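Local coordinates for protein undecaprenyl Pyrophosphate Synthase (PDB 2D2R) that condenses isopentenyl diphosphate with allylic pyrophosphates in a magnesium-dependent reaction, as a homodimeric undecaprenyl pyrophosphate synthase, at residues A[85-88]-A[89-93]; A[162-165]-A[166-169]; A[172-175]-A[176-180]; A[224-227]-A[228-232]. All coordinates share one frame; numbering follows the deposited sequence.

In the fold
From the N terminus, the chain first reaches contact 1, in helix 80-100, which packs on helices 37-56 and 116-129. After helix 145-158 the connection makes a 3-10 turn, contact 2; contact 3 covers the end of helix 171-175 and the loop leaving it toward strand 188-191. Contact 4 follows strand 210-213 and lies in helix 223-236, against the parallel sheet. Each contact spans adjoining residues, so none closes a large loop; the four follow in series without nesting or crossing. Contacts 2 and 3 touch through Leu167 CD1 and Glu173 CG, 3.7 Å apart, and both reach the second subunit. Contacts 1 and 4 have centres about 30 Å apart.

Contact 1 (A[85-88]-A[89-93]); sequences KMLK and KYLKD
Within helix 80-100, Leu87 and Leu91 sit one turn apart on the side that turns inward, and Lys88 and Lys92 lie on an adjoining strip of the helix, their side chains slanting across each other. The two leucines lie side by side and point the same way, with Leu87 CD2 4.1 Å from Leu91 CD1. Leu87 also packs on Leu118 of helix 116-129, while Tyr90 rests on Val45 and Leu48 of helix 37-56. Regular backbone bonds hold these positions: Tyr90 N to Met86 O is 2.8 Å, and Lys92 N to Lys88 O is 2.7 Å with an N-H...O angle of 172°.

On the solvent side, Met86 and Lys89 run alongside each other, Met86 CE 4.2 Å from Lys89 CE. Lys89 starts with CG opposite the backbone N (chi1 -162°), then bends at its last two torsions, which carries its amine along the helix to Asp93. There Lys89 NZ and Asp93 OD2 form a salt bridge of 2.6 Å, the amine arriving almost in line with the carboxylate C-O bond.

Lys88 is bent in mid-chain and forms a salt bridge through NZ with Glu117 OE2. Lys88 NZ and Lys92 NZ lie 2.7 Å apart, two like-charged donors where the model overlaps, so their placement is doubtful. Carboxylates probably offset part of the positive charge of this lysine-rich stretch: Asp93 for Lys89 and Glu117 for Lys88.

Contact 2 (A[162-165]-A[166-169]); sequences SNIS and LLES
Two i to i+3 backbone bonds wind Asn163 to Leu167 into a short 3-10 turn: Leu166 N donates to Asn163 O at 2.7 Å, and Leu167 N to Ile164 O at 3.2 Å. In both, the donor stands well above the plane of the carbonyl, 40° out of it at Asn163 and 65° at Ile164, as expected of so tight a coil. The turn ends at Leu167, after which the chain becomes extended.

Leu167 is the side chain that gathers the contact. With CG opposite its own carbonyl carbon and beside the backbone N, it folds back over the turn and lies roughly at right angles to both Asn163 and Ile164. Its CD2 methyl meets the Asn163 amide, 3.9 Å from Asn163 OD1 and equally near to ND2. The other methyl, Leu167 CD1, reaches the end of Ile164, 4.1 Å from Ile164 CD1. Asn163 presents its amide there because CG is wedged between the backbone N and the carbonyl carbon (chi1 62°).

Leu166 instead lies alongside the start of the turn, CD2 4.1 Å from Asn163 CB. Beyond the turn, Ile164 packs on Leu170 and on Leu157 of the second subunit, and Leu167 on Pro161. Within the turn, leucine and isoleucine methyls meet one another and the Asn163 side-chain amide, while the hydrogen bonds are made by the backbone. The geometry is that of an isolated 3-10 turn at the surface, bending the connection between helix 145-158 and helix 171-175 next to the dimer partner.

Contact 3 (A[172-175]-A[176-180]); sequences NEIS and NRLDT
Glu173 and Arg177 meet through a shared water at the C-terminal end of helix 171-175, and their torsions explain why. Glu173 has CG opposite its carbonyl carbon and bends again at chi2, which turns the carboxylate so that OE1 and the residue's own O can share one water. Arg177 likewise bends at chi2 (-58°) and then runs straight at chi3, so that NE faces the same spot. One water joins the three atoms: it donates to Glu173 OE1 at 2.7 Å and to Glu173 O at 2.9 Å, and accepts from Arg177 NE at 2.8 Å. The opposite charges do not touch directly, Glu173 OE1 being 4.7 Å from Arg177 NH2. Further out the guanidinium is anchored by Ser155 OG and Ser159 O.

Ile174 and Leu178 slant past each other on the inner face, next to Trp204 and Leu149, with Ile174 CG2 4.2 Å from Leu178 CD1; Ile174 also packs on Phe153 of the second subunit. Leu178 CG stands anti to its carbonyl carbon (chi1 -73°), which lays CG over Ile174 O, 3.4 Å away. After Asn176 N to Asn172 O the pattern shifts: Ile174 O takes Arg177 N at 2.9 Å, from 55° out of the carbonyl plane, and, weakly, Leu178 N, a sign that the helix tightens before the chain departs.

A second water links Ser175 O to Thr180 OG1, which also bonds Gln205 NE2. Thus Glu173 O and Ser175 O each accept a water, while the bridging water couples Glu173 and Arg177 without a direct salt bridge.

Contact 4 (A[224-227]-A[228-232]); sequences KDLE and NIISD
Leu226 and Ile230 lie one turn apart on helix 223-236, the C-terminal helix that packs against the parallel sheet of this cis-prenyltransferase fold. The backbone bonds come first, as they fix the spacing. Four bonds of the regular i to i+4 kind join the two halves: Asn228 N to Lys224 O at 3.0 Å, Ile229 N to Asp225 O, Ile230 N to Leu226 O at 2.9 Å, and Ser231 N to Glu227 O.

A polar side-chain bond lies at the start of the helix: Asp225 OD2 accepts the backbone N of Thr222, just ahead of the helix, and so ties its first turn to the preceding loop.

Apolar packing occupies the inner side. Ile229 faces the sheet, reaching Leu188, Leu190 and Phe212, and its side chain is about 8 Å from that of Glu210, a predicted magnesium ligand. Leu226 CD2 approaches Ile229 CG2 at 4.3 Å, and Phe221 covers both residues. Leu226 and Ile230 both also touch Trp54 of helix 37-56. With chi1 at -167°, Leu226 swings CG away from its backbone N, and its side chain slants across that of Ile230, which is drawn out straight at chi2. The result is a pinched methyl pair: Leu226 CD1 sits 3.3 Å from Ile230 CD1, tighter than usual van der Waals contact.

Contact 1 (A[85-88]-A[89-93])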
ATOM      1  N   LYS A  85      -8.976  19.702  20.603  1.00 55.11           N
ATOM      2  CA  LYS A  85      -9.328  21.098  20.881  1.00 55.87           C
ATOM      3  C   LYS A  85      -8.622  21.923  19.833  1.00 55.03           C
ATOM      4  O   LYS A  85      -9.220  22.771  19.156  1.00 54.12           O
ATOM      5  CB  LYS A  85      -8.822  21.515  22.268  1.00 57.33           C
ATOM      6  CG  LYS A  85      -8.957  23.012  22.590  1.00 60.24           C
ATOM      7  CD  LYS A  85      -9.979  23.251  23.732  1.00 61.65           C
ATOM      8  CE  LYS A  85      -9.737  24.597  24.499  1.00 62.99           C
ATOM      9  NZ  LYS A  85      -9.879  25.884  23.722  1.00 62.44           N
ATOM     10  N   MET A  86      -7.333  21.635  19.706  1.00 54.59           N
ATOM     11  CA  MET A  86      -6.476  22.320  18.772  1.00 55.16           C
ATOM     12  C   MET A  86      -6.912  22.053  17.350  1.00 54.55           C
ATOM     13  O   MET A  86      -6.788  22.914  16.490  1.00 54.66           O
ATOM     14  CB  MET A  86      -5.028  21.876  18.985  1.00 55.89           C
ATOM     15  CG  MET A  86      -4.510  22.194  20.389  1.00 57.74           C
ATOM     16  SD  MET A  86      -4.805  23.961  20.911  1.00 60.07           S
ATOM     17  CE  MET A  86      -3.338  24.828  20.211  1.00 59.90           C
ATOM     18  N   LEU A  87      -7.423  20.857  17.094  1.00 53.82           N
ATOM     19  CA  LEU A  87      -7.869  20.549  15.739  1.00 53.40           C
ATOM     20  C   LEU A  87      -8.990  21.491  15.335  1.00 53.55           C
ATOM     21  O   LEU A  87      -8.923  22.159  14.302  1.00 52.31           O
ATOM     22  CB  LEU A  87      -8.380  19.122  15.657  1.00 52.40           C
ATOM     23  CG  LEU A  87      -7.748  18.298  14.547  1.00 52.54           C
ATOM     24  CD1 LEU A  87      -8.442  16.919  14.459  1.00 51.47           C
ATOM     25  CD2 LEU A  87      -7.844  19.052  13.239  1.00 50.84           C
ATOM     26  N   LYS A  88     -10.017  21.536  16.176  1.00 54.77           N
ATOM     27  CA  LYS A  88     -11.186  22.370  15.928  1.00 56.62           C
ATOM     28  C   LYS A  88     -10.792  23.826  15.807  1.00 56.11           C
ATOM     29  O   LYS A  88     -11.318  24.541  14.966  1.00 56.24           O
ATOM     30  CB  LYS A  88     -12.204  22.194  17.059  1.00 59.26           C
ATOM     31  CG  LYS A  88     -12.060  23.159  18.239  1.00 62.74           C
ATOM     32  CD  LYS A  88     -13.041  24.327  18.103  1.00 64.87           C
ATOM     33  CE  LYS A  88     -14.485  23.813  18.009  1.00 65.82           C
ATOM     34  NZ  LYS A  88     -15.497  24.912  18.135  1.00 66.83           N
ATOM     35  N   LYS A  89      -9.865  24.263  16.651  1.00 56.05           N
ATOM     36  CA  LYS A  89      -9.437  25.647  16.598  1.00 56.39           C
ATOM     37  C   LYS A  89      -8.895  25.775  15.212  1.00 56.22           C
ATOM     38  O   LYS A  89      -9.329  26.626  14.433  1.00 56.39           O
ATOM     39  CB  LYS A  89      -8.317  25.933  17.601  1.00 57.27           C
ATOM     40  CG  LYS A  89      -8.132  27.429  17.887  1.00 57.70           C
ATOM     41  CD  LYS A  89      -7.007  27.705  18.870  1.00 59.04           C
ATOM     42  CE  LYS A  89      -5.647  27.635  18.172  1.00 60.91           C
ATOM     43  NZ  LYS A  89      -5.521  28.646  17.075  1.00 60.73           N
ATOM     44  N   TYR A  90      -7.960  24.878  14.912  1.00 55.52           N
ATOM     45  CA  TYR A  90      -7.307  24.841  13.619  1.00 55.08           C
ATOM     46  C   TYR A  90      -8.300  24.963  12.478  1.00 54.23           C
ATOM     47  O   TYR A  90      -8.098  25.731  11.548  1.00 53.93           O
ATOM     48  CB  TYR A  90      -6.527  23.541  13.454  1.00 55.37           C
ATOM     49  CG  TYR A  90      -5.935  23.431  12.074  1.00 57.79           C
ATOM     50  CD1 TYR A  90      -4.814  24.190  11.721  1.00 58.61           C
ATOM     51  CD2 TYR A  90      -6.546  22.651  11.079  1.00 57.72           C
ATOM     52  CE1 TYR A  90      -4.315  24.191  10.405  1.00 58.83           C
ATOM     53  CE2 TYR A  90      -6.051  22.644   9.765  1.00 58.79           C
ATOM     54  CZ  TYR A  90      -4.940  23.427   9.442  1.00 59.21           C
ATOM     55  OH  TYR A  90      -4.483  23.508   8.152  1.00 60.18           O
ATOM     56  N   LEU A  91      -9.386  24.209  12.552  1.00 54.12           N
ATOM     57  CA  LEU A  91     -10.363  24.237  11.476  1.00 54.34           C
ATOM     58  C   LEU A  91     -11.225  25.487  11.474  1.00 56.01           C
ATOM     59  O   LEU A  91     -11.501  26.050  10.422  1.00 55.57           O
ATOM     60  CB  LEU A  91     -11.216  22.965  11.508  1.00 52.63           C
ATOM     61  CG  LEU A  91     -10.478  21.655  11.157  1.00 50.36           C
ATOM     62  CD1 LEU A  91     -11.341  20.461  11.535  1.00 49.81           C
ATOM     63  CD2 LEU A  91     -10.103  21.630   9.687  1.00 48.31           C
ATOM     64  N   LYS A  92     -11.658  25.935  12.641  1.00 58.33           N
ATOM     65  CA  LYS A  92     -12.452  27.150  12.664  1.00 61.04           C
ATOM     66  C   LYS A  92     -11.547  28.297  12.222  1.00 62.13           C
ATOM     67  O   LYS A  92     -11.981  29.172  11.486  1.00 62.88           O
ATOM     68  CB  LYS A  92     -13.068  27.375  14.050  1.00 61.22           C
ATOM     69  CG  LYS A  92     -14.275  26.462  14.289  1.00 62.38           C
ATOM     70  CD  LYS A  92     -14.639  26.343  15.769  1.00 64.70           C
ATOM     71  CE  LYS A  92     -15.122  27.667  16.364  1.00 64.89           C
ATOM     72  NZ  LYS A  92     -15.510  27.547  17.812  1.00 66.63           N
ATOM     73  N   ASP A  93     -10.283  28.278  12.626  1.00 63.55           N
ATOM     74  CA  ASP A  93      -9.371  29.323  12.186  1.00 65.66           C
ATOM     75  C   ASP A  93      -9.316  29.428  10.654  1.00 66.81           C
ATOM     76  O   ASP A  93      -9.834  30.382  10.061  1.00 66.57           O
ATOM     77  CB  ASP A  93      -7.952  29.077  12.709  1.00 67.08           C
ATOM     78  CG  ASP A  93      -7.793  29.461  14.166  1.00 68.66           C
ATOM     79  OD1 ASP A  93      -8.542  30.360  14.608  1.00 69.55           O
ATOM     80  OD2 ASP A  93      -6.919  28.887  14.861  1.00 69.17           O
TER

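Contact 2 (A[162-165]-A[166-169])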
ATOM      1  N   SER A 162     -29.068  -3.683  -2.172  1.00 44.89           N
ATOM      2  CA  SER A 162     -30.262  -4.510  -2.257  1.00 46.15           C
ATOM      3  C   SER A 162     -30.083  -5.785  -3.023  1.00 45.55           C
ATOM      4  O   SER A 162     -30.709  -6.796  -2.684  1.00 45.22           O
ATOM      5  CB  SER A 162     -31.431  -3.760  -2.851  1.00 47.55           C
ATOM      6  OG  SER A 162     -32.530  -4.653  -2.865  1.00 50.22           O
ATOM      7  N   ASN A 163     -29.253  -5.736  -4.069  1.00 42.85           N
ATOM      8  CA  ASN A 163     -28.987  -6.942  -4.901  1.00 41.15           C
ATOM      9  C   ASN A 163     -27.788  -7.766  -4.442  1.00 40.66           C
ATOM     10  O   ASN A 163     -27.197  -8.570  -5.238  1.00 40.06           O
ATOM     11  CB  ASN A 163     -28.761  -6.591  -6.374  1.00 41.44           C
ATOM     12  CG  ASN A 163     -27.538  -5.702  -6.626  1.00 41.92           C
ATOM     13  OD1 ASN A 163     -26.827  -5.215  -5.675  1.00 38.07           O
ATOM     14  ND2 ASN A 163     -27.325  -5.399  -7.889  1.00 39.58           N
ATOM     15  N   ILE A 164     -27.405  -7.578  -3.181  1.00 39.89           N
ATOM     16  CA  ILE A 164     -26.250  -8.292  -2.696  1.00 39.58           C
ATOM     17  C   ILE A 164     -26.264  -9.758  -3.067  1.00 39.39           C
ATOM     18  O   ILE A 164     -25.218 -10.373  -3.237  1.00 39.04           O
ATOM     19  CB  ILE A 164     -26.116  -8.206  -1.162  1.00 38.94           C
ATOM     20  CG1 ILE A 164     -24.916  -9.032  -0.698  1.00 39.19           C
ATOM     21  CG2 ILE A 164     -27.351  -8.730  -0.512  1.00 40.57           C
ATOM     22  CD1 ILE A 164     -23.581  -8.535  -1.258  1.00 38.04           C
ATOM     23  N   SER A 165     -27.456 -10.314  -3.207  1.00 39.12           N
ATOM     24  CA  SER A 165     -27.623 -11.724  -3.514  1.00 39.67           C
ATOM     25  C   SER A 165     -27.083 -12.158  -4.880  1.00 38.99           C
ATOM     26  O   SER A 165     -26.713 -13.309  -5.093  1.00 38.96           O
ATOM     27  CB  SER A 165     -29.130 -12.012  -3.501  1.00 40.79           C
ATOM     28  OG  SER A 165     -29.370 -13.335  -3.089  1.00 44.36           O
ATOM     29  N   LEU A 166     -27.151 -11.231  -5.819  1.00 39.22           N
ATOM     30  CA  LEU A 166     -26.746 -11.456  -7.219  1.00 39.38           C
ATOM     31  C   LEU A 166     -25.291 -11.049  -7.458  1.00 40.11           C
ATOM     32  O   LEU A 166     -24.829 -10.989  -8.610  1.00 41.63           O
ATOM     33  CB  LEU A 166     -27.644 -10.596  -8.142  1.00 39.28           C
ATOM     34  CG  LEU A 166     -29.086 -11.003  -8.504  1.00 40.05           C
ATOM     35  CD1 LEU A 166     -29.668 -11.900  -7.455  1.00 40.70           C
ATOM     36  CD2 LEU A 166     -29.931  -9.725  -8.722  1.00 40.95           C
ATOM     37  N   LEU A 167     -24.562 -10.767  -6.388  1.00 37.36           N
ATOM     38  CA  LEU A 167     -23.205 -10.329  -6.560  1.00 35.84           C
ATOM     39  C   LEU A 167     -22.157 -11.391  -6.234  1.00 34.59           C
ATOM     40  O   LEU A 167     -22.407 -12.312  -5.478  1.00 34.12           O
ATOM     41  CB  LEU A 167     -22.971  -9.100  -5.671  1.00 34.74           C
ATOM     42  CG  LEU A 167     -23.852  -7.838  -5.784  1.00 36.79           C
ATOM     43  CD1 LEU A 167     -23.266  -6.770  -4.913  1.00 32.53           C
ATOM     44  CD2 LEU A 167     -23.938  -7.317  -7.235  1.00 35.63           C
ATOM     45  N   GLU A 168     -20.978 -11.262  -6.808  1.00 32.32           N
ATOM     46  CA  GLU A 168     -19.943 -12.187  -6.445  1.00 33.23           C
ATOM     47  C   GLU A 168     -18.735 -11.297  -6.104  1.00 32.35           C
ATOM     48  O   GLU A 168     -18.297 -11.275  -4.986  1.00 33.37           O
ATOM     49  CB  GLU A 168     -19.653 -13.172  -7.569  1.00 36.41           C
ATOM     50  CG  GLU A 168     -18.529 -14.123  -7.231  1.00 41.43           C
ATOM     51  CD  GLU A 168     -18.858 -14.931  -6.010  1.00 46.49           C
ATOM     52  OE1 GLU A 168     -20.023 -15.421  -5.893  1.00 47.85           O
ATOM     53  OE2 GLU A 168     -17.948 -15.071  -5.173  1.00 48.77           O
ATOM     54  N   SER A 169     -18.219 -10.553  -7.061  1.00 30.62           N
ATOM     55  CA  SER A 169     -17.101  -9.641  -6.763  1.00 31.72           C
ATOM     56  C   SER A 169     -17.700  -8.418  -6.045  1.00 29.63           C
ATOM     57  O   SER A 169     -18.730  -7.876  -6.501  1.00 29.45           O
ATOM     58  CB  SER A 169     -16.416  -9.235  -8.087  1.00 31.79           C
ATOM     59  OG  SER A 169     -15.488  -8.168  -7.922  1.00 35.78           O
TER

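Contact 3 (A[172-175]-A[176-180])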
ATOM      1  N   ASN A 172     -16.343  -3.008  -6.369  1.00 26.87           N
ATOM      2  CA  ASN A 172     -17.006  -1.760  -6.565  1.00 29.20           C
ATOM      3  C   ASN A 172     -17.803  -1.440  -5.302  1.00 27.19           C
ATOM      4  O   ASN A 172     -17.898  -0.259  -4.897  1.00 29.46           O
ATOM      5  CB  ASN A 172     -17.970  -1.861  -7.831  1.00 30.53           C
ATOM      6  CG  ASN A 172     -18.781  -0.543  -8.087  1.00 34.25           C
ATOM      7  OD1 ASN A 172     -18.357   0.385  -8.847  1.00 36.42           O
ATOM      8  ND2 ASN A 172     -19.979  -0.439  -7.482  1.00 33.26           N
ATOM      9  N   GLU A 173     -18.399  -2.451  -4.670  1.00 27.84           N
ATOM     10  CA  GLU A 173     -19.204  -2.163  -3.485  1.00 27.47           C
ATOM     11  C   GLU A 173     -18.352  -1.655  -2.318  1.00 28.59           C
ATOM     12  O   GLU A 173     -18.784  -0.820  -1.536  1.00 26.44           O
ATOM     13  CB  GLU A 173     -20.008  -3.373  -3.013  1.00 29.87           C
ATOM     14  CG  GLU A 173     -21.045  -3.925  -4.050  1.00 35.39           C
ATOM     15  CD  GLU A 173     -22.131  -2.920  -4.436  1.00 38.24           C
ATOM     16  OE1 GLU A 173     -22.542  -2.111  -3.549  1.00 37.29           O
ATOM     17  OE2 GLU A 173     -22.576  -2.957  -5.616  1.00 37.85           O
ATOM     18  N   ILE A 174     -17.132  -2.148  -2.226  1.00 26.29           N
ATOM     19  CA  ILE A 174     -16.281  -1.710  -1.123  1.00 24.90           C
ATOM     20  C   ILE A 174     -15.842  -0.316  -1.427  1.00 26.25           C
ATOM     21  O   ILE A 174     -15.936   0.576  -0.586  1.00 28.78           O
ATOM     22  CB  ILE A 174     -15.076  -2.635  -0.985  1.00 23.09           C
ATOM     23  CG1 ILE A 174     -15.540  -3.998  -0.492  1.00 24.13           C
ATOM     24  CG2 ILE A 174     -14.020  -2.026  -0.042  1.00 25.63           C
ATOM     25  CD1 ILE A 174     -14.420  -5.137  -0.528  1.00 22.72           C
ATOM     26  N   SER A 175     -15.433  -0.087  -2.666  1.00 26.52           N
ATOM     27  CA  SER A 175     -14.943   1.216  -3.066  1.00 27.78           C
ATOM     28  C   SER A 175     -15.936   2.320  -2.727  1.00 29.09           C
ATOM     29  O   SER A 175     -15.605   3.399  -2.272  1.00 29.25           O
ATOM     30  CB  SER A 175     -14.708   1.158  -4.555  1.00 30.61           C
ATOM     31  OG  SER A 175     -14.319   2.396  -5.043  1.00 32.11           O
ATOM     32  N   ASN A 176     -17.198   1.983  -2.887  1.00 28.42           N
ATOM     33  CA  ASN A 176     -18.242   2.993  -2.671  1.00 29.92           C
ATOM     34  C   ASN A 176     -18.742   3.134  -1.250  1.00 29.56           C
ATOM     35  O   ASN A 176     -19.596   3.976  -0.970  1.00 31.66           O
ATOM     36  CB  ASN A 176     -19.248   2.730  -3.831  1.00 33.17           C
ATOM     37  CG  ASN A 176     -18.599   3.164  -5.175  1.00 37.88           C
ATOM     38  OD1 ASN A 176     -18.088   2.340  -6.098  1.00 39.42           O
ATOM     39  ND2 ASN A 176     -18.449   4.497  -5.289  1.00 38.86           N
ATOM     40  N   ARG A 177     -18.150   2.366  -0.322  1.00 28.07           N
ATOM     41  CA  ARG A 177     -18.484   2.484   1.096  1.00 27.98           C
ATOM     42  C   ARG A 177     -17.260   3.003   1.886  1.00 29.68           C
ATOM     43  O   ARG A 177     -17.378   3.180   3.114  1.00 30.00           O
ATOM     44  CB  ARG A 177     -18.875   1.156   1.748  1.00 27.78           C
ATOM     45  CG  ARG A 177     -20.054   0.394   1.209  1.00 26.77           C
ATOM     46  CD  ARG A 177     -21.332   1.236   1.256  1.00 30.08           C
ATOM     47  NE  ARG A 177     -22.455   0.511   0.635  1.00 29.75           N
ATOM     48  CZ  ARG A 177     -23.358  -0.200   1.297  1.00 31.64           C
ATOM     49  NH1 ARG A 177     -23.303  -0.298   2.630  1.00 29.01           N
ATOM     50  NH2 ARG A 177     -24.308  -0.841   0.614  1.00 31.70           N
ATOM     51  N   LEU A 178     -16.099   3.188   1.222  1.00 26.53           N
ATOM     52  CA  LEU A 178     -14.888   3.695   1.901  1.00 27.86           C
ATOM     53  C   LEU A 178     -15.122   5.180   2.141  1.00 28.43           C
ATOM     54  O   LEU A 178     -15.949   5.761   1.465  1.00 30.43           O
ATOM     55  CB  LEU A 178     -13.661   3.507   0.998  1.00 25.50           C
ATOM     56  CG  LEU A 178     -13.272   2.001   0.949  1.00 23.84           C
ATOM     57  CD1 LEU A 178     -12.223   1.763  -0.076  1.00 23.71           C
ATOM     58  CD2 LEU A 178     -12.747   1.568   2.337  1.00 26.26           C
ATOM     59  N   ASP A 179     -14.413   5.773   3.096  1.00 28.92           N
ATOM     60  CA  ASP A 179     -14.542   7.233   3.403  1.00 28.12           C
ATOM     61  C   ASP A 179     -14.277   8.061   2.144  1.00 27.73           C
ATOM     62  O   ASP A 179     -14.771   9.174   1.984  1.00 27.74           O
ATOM     63  CB  ASP A 179     -13.490   7.646   4.453  1.00 27.66           C
ATOM     64  CG  ASP A 179     -13.679   6.983   5.792  1.00 26.11           C
ATOM     65  OD1 ASP A 179     -12.829   7.228   6.690  1.00 29.25           O
ATOM     66  OD2 ASP A 179     -14.650   6.215   6.003  1.00 27.14           O
ATOM     67  N   THR A 180     -13.474   7.521   1.231  1.00 27.53           N
ATOM     68  CA  THR A 180     -13.070   8.198  -0.010  1.00 26.74           C
ATOM     69  C   THR A 180     -14.019   7.970  -1.188  1.00 27.85           C
ATOM     70  O   THR A 180     -13.687   8.303  -2.316  1.00 28.50           O
ATOM     71  CB  THR A 180     -11.675   7.668  -0.472  1.00 25.97           C
ATOM     72  OG1 THR A 180     -11.742   6.238  -0.474  1.00 25.29           O
ATOM     73  CG2 THR A 180     -10.574   8.069   0.509  1.00 25.17           C
TER
HETATM   74  O   HOH W   1     -21.591  -0.104  -1.991  1.00 36.14           O
HETATM   75  O   HOH W   2     -13.185   4.837  -2.413  1.00 31.22           O

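Contact 4 (A[224-227]-A[228-232])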
ATOM      1  N   LYS A 224       8.136  24.243  -4.605  1.00 43.79           N
ATOM      2  CA  LYS A 224       9.166  24.022  -5.609  1.00 44.72           C
ATOM      3  C   LYS A 224       9.538  22.525  -5.585  1.00 42.94           C
ATOM      4  O   LYS A 224       9.608  21.877  -6.640  1.00 43.17           O
ATOM      5  CB  LYS A 224      10.393  24.881  -5.281  1.00 45.85           C
ATOM      6  CG  LYS A 224      11.527  24.801  -6.293  1.00 49.05           C
ATOM      7  CD  LYS A 224      12.735  25.634  -5.798  1.00 52.33           C
ATOM      8  CE  LYS A 224      13.233  26.624  -6.882  1.00 54.48           C
ATOM      9  NZ  LYS A 224      12.170  27.581  -7.393  1.00 55.59           N
ATOM     10  N   ASP A 225       9.806  22.007  -4.384  1.00 41.47           N
ATOM     11  CA  ASP A 225      10.150  20.597  -4.212  1.00 39.63           C
ATOM     12  C   ASP A 225       9.038  19.743  -4.824  1.00 39.95           C
ATOM     13  O   ASP A 225       9.314  18.750  -5.498  1.00 39.99           O
ATOM     14  CB  ASP A 225      10.249  20.231  -2.745  1.00 39.88           C
ATOM     15  CG  ASP A 225      11.298  21.018  -2.006  1.00 40.32           C
ATOM     16  OD1 ASP A 225      12.384  21.177  -2.571  1.00 40.72           O
ATOM     17  OD2 ASP A 225      11.045  21.438  -0.851  1.00 38.54           O
ATOM     18  N   LEU A 226       7.785  20.111  -4.559  1.00 38.33           N
ATOM     19  CA  LEU A 226       6.662  19.360  -5.081  1.00 39.39           C
ATOM     20  C   LEU A 226       6.605  19.480  -6.580  1.00 40.07           C
ATOM     21  O   LEU A 226       6.199  18.566  -7.270  1.00 38.76           O
ATOM     22  CB  LEU A 226       5.343  19.814  -4.433  1.00 38.83           C
ATOM     23  CG  LEU A 226       4.064  18.974  -4.610  1.00 40.07           C
ATOM     24  CD1 LEU A 226       3.315  19.359  -5.846  1.00 41.04           C
ATOM     25  CD2 LEU A 226       4.418  17.489  -4.684  1.00 38.98           C
ATOM     26  N   GLU A 227       7.060  20.608  -7.111  1.00 40.42           N
ATOM     27  CA  GLU A 227       7.042  20.778  -8.571  1.00 40.29           C
ATOM     28  C   GLU A 227       8.050  19.821  -9.235  1.00 37.77           C
ATOM     29  O   GLU A 227       7.805  19.267 -10.308  1.00 37.39           O
ATOM     30  CB  GLU A 227       7.361  22.261  -8.898  1.00 42.63           C
ATOM     31  CG  GLU A 227       7.349  22.625 -10.356  1.00 45.72           C
ATOM     32  CD  GLU A 227       7.371  24.160 -10.593  1.00 47.95           C
ATOM     33  OE1 GLU A 227       7.364  24.557 -11.781  1.00 50.08           O
ATOM     34  OE2 GLU A 227       7.382  24.950  -9.610  1.00 46.28           O
ATOM     35  N   ASN A 228       9.196  19.648  -8.590  1.00 38.53           N
ATOM     36  CA  ASN A 228      10.237  18.760  -9.082  1.00 39.37           C
ATOM     37  C   ASN A 228       9.735  17.293  -9.098  1.00 38.27           C
ATOM     38  O   ASN A 228       9.989  16.560 -10.050  1.00 35.86           O
ATOM     39  CB  ASN A 228      11.464  18.865  -8.188  1.00 43.43           C
ATOM     40  CG  ASN A 228      12.058  20.260  -8.200  1.00 47.36           C
ATOM     41  OD1 ASN A 228      12.671  20.661  -9.185  1.00 48.66           O
ATOM     42  ND2 ASN A 228      11.864  21.016  -7.109  1.00 49.62           N
ATOM     43  N   ILE A 229       9.036  16.908  -8.031  1.00 36.38           N
ATOM     44  CA  ILE A 229       8.459  15.574  -7.886  1.00 35.16           C
ATOM     45  C   ILE A 229       7.419  15.355  -8.970  1.00 35.11           C
ATOM     46  O   ILE A 229       7.419  14.306  -9.678  1.00 34.59           O
ATOM     47  CB  ILE A 229       7.805  15.405  -6.472  1.00 34.87           C
ATOM     48  CG1 ILE A 229       8.884  15.088  -5.424  1.00 33.18           C
ATOM     49  CG2 ILE A 229       6.733  14.289  -6.486  1.00 33.64           C
ATOM     50  CD1 ILE A 229       8.489  15.538  -4.049  1.00 30.92           C
ATOM     51  N   ILE A 230       6.556  16.344  -9.165  1.00 35.16           N
ATOM     52  CA  ILE A 230       5.550  16.157 -10.194  1.00 36.45           C
ATOM     53  C   ILE A 230       6.209  16.014 -11.575  1.00 37.39           C
ATOM     54  O   ILE A 230       5.765  15.237 -12.438  1.00 37.56           O
ATOM     55  CB  ILE A 230       4.533  17.304 -10.178  1.00 37.35           C
ATOM     56  CG1 ILE A 230       3.647  17.174  -8.936  1.00 37.63           C
ATOM     57  CG2 ILE A 230       3.788  17.346 -11.490  1.00 37.39           C
ATOM     58  CD1 ILE A 230       2.509  18.223  -8.816  1.00 37.84           C
ATOM     59  N   SER A 231       7.301  16.733 -11.773  1.00 37.20           N
ATOM     60  CA  SER A 231       7.988  16.643 -13.044  1.00 36.88           C
ATOM     61  C   SER A 231       8.490  15.199 -13.221  1.00 36.66           C
ATOM     62  O   SER A 231       8.377  14.601 -14.302  1.00 34.21           O
ATOM     63  CB  SER A 231       9.171  17.627 -13.076  1.00 38.07           C
ATOM     64  OG  SER A 231       9.957  17.402 -14.245  1.00 39.94           O
ATOM     65  N   ASP A 232       9.067  14.644 -12.152  1.00 36.30           N
ATOM     66  CA  ASP A 232       9.537  13.267 -12.215  1.00 35.97           C
ATOM     67  C   ASP A 232       8.380  12.312 -12.519  1.00 33.86           C
ATOM     68  O   ASP A 232       8.521  11.393 -13.351  1.00 34.95           O
ATOM     69  CB  ASP A 232      10.224  12.892 -10.912  1.00 37.15           C
ATOM     70  CG  ASP A 232      11.623  13.451 -10.836  1.00 40.71           C
ATOM     71  OD1 ASP A 232      12.190  13.706 -11.917  1.00 41.86           O
ATOM     72  OD2 ASP A 232      12.169  13.618  -9.718  1.00 42.67           O
TER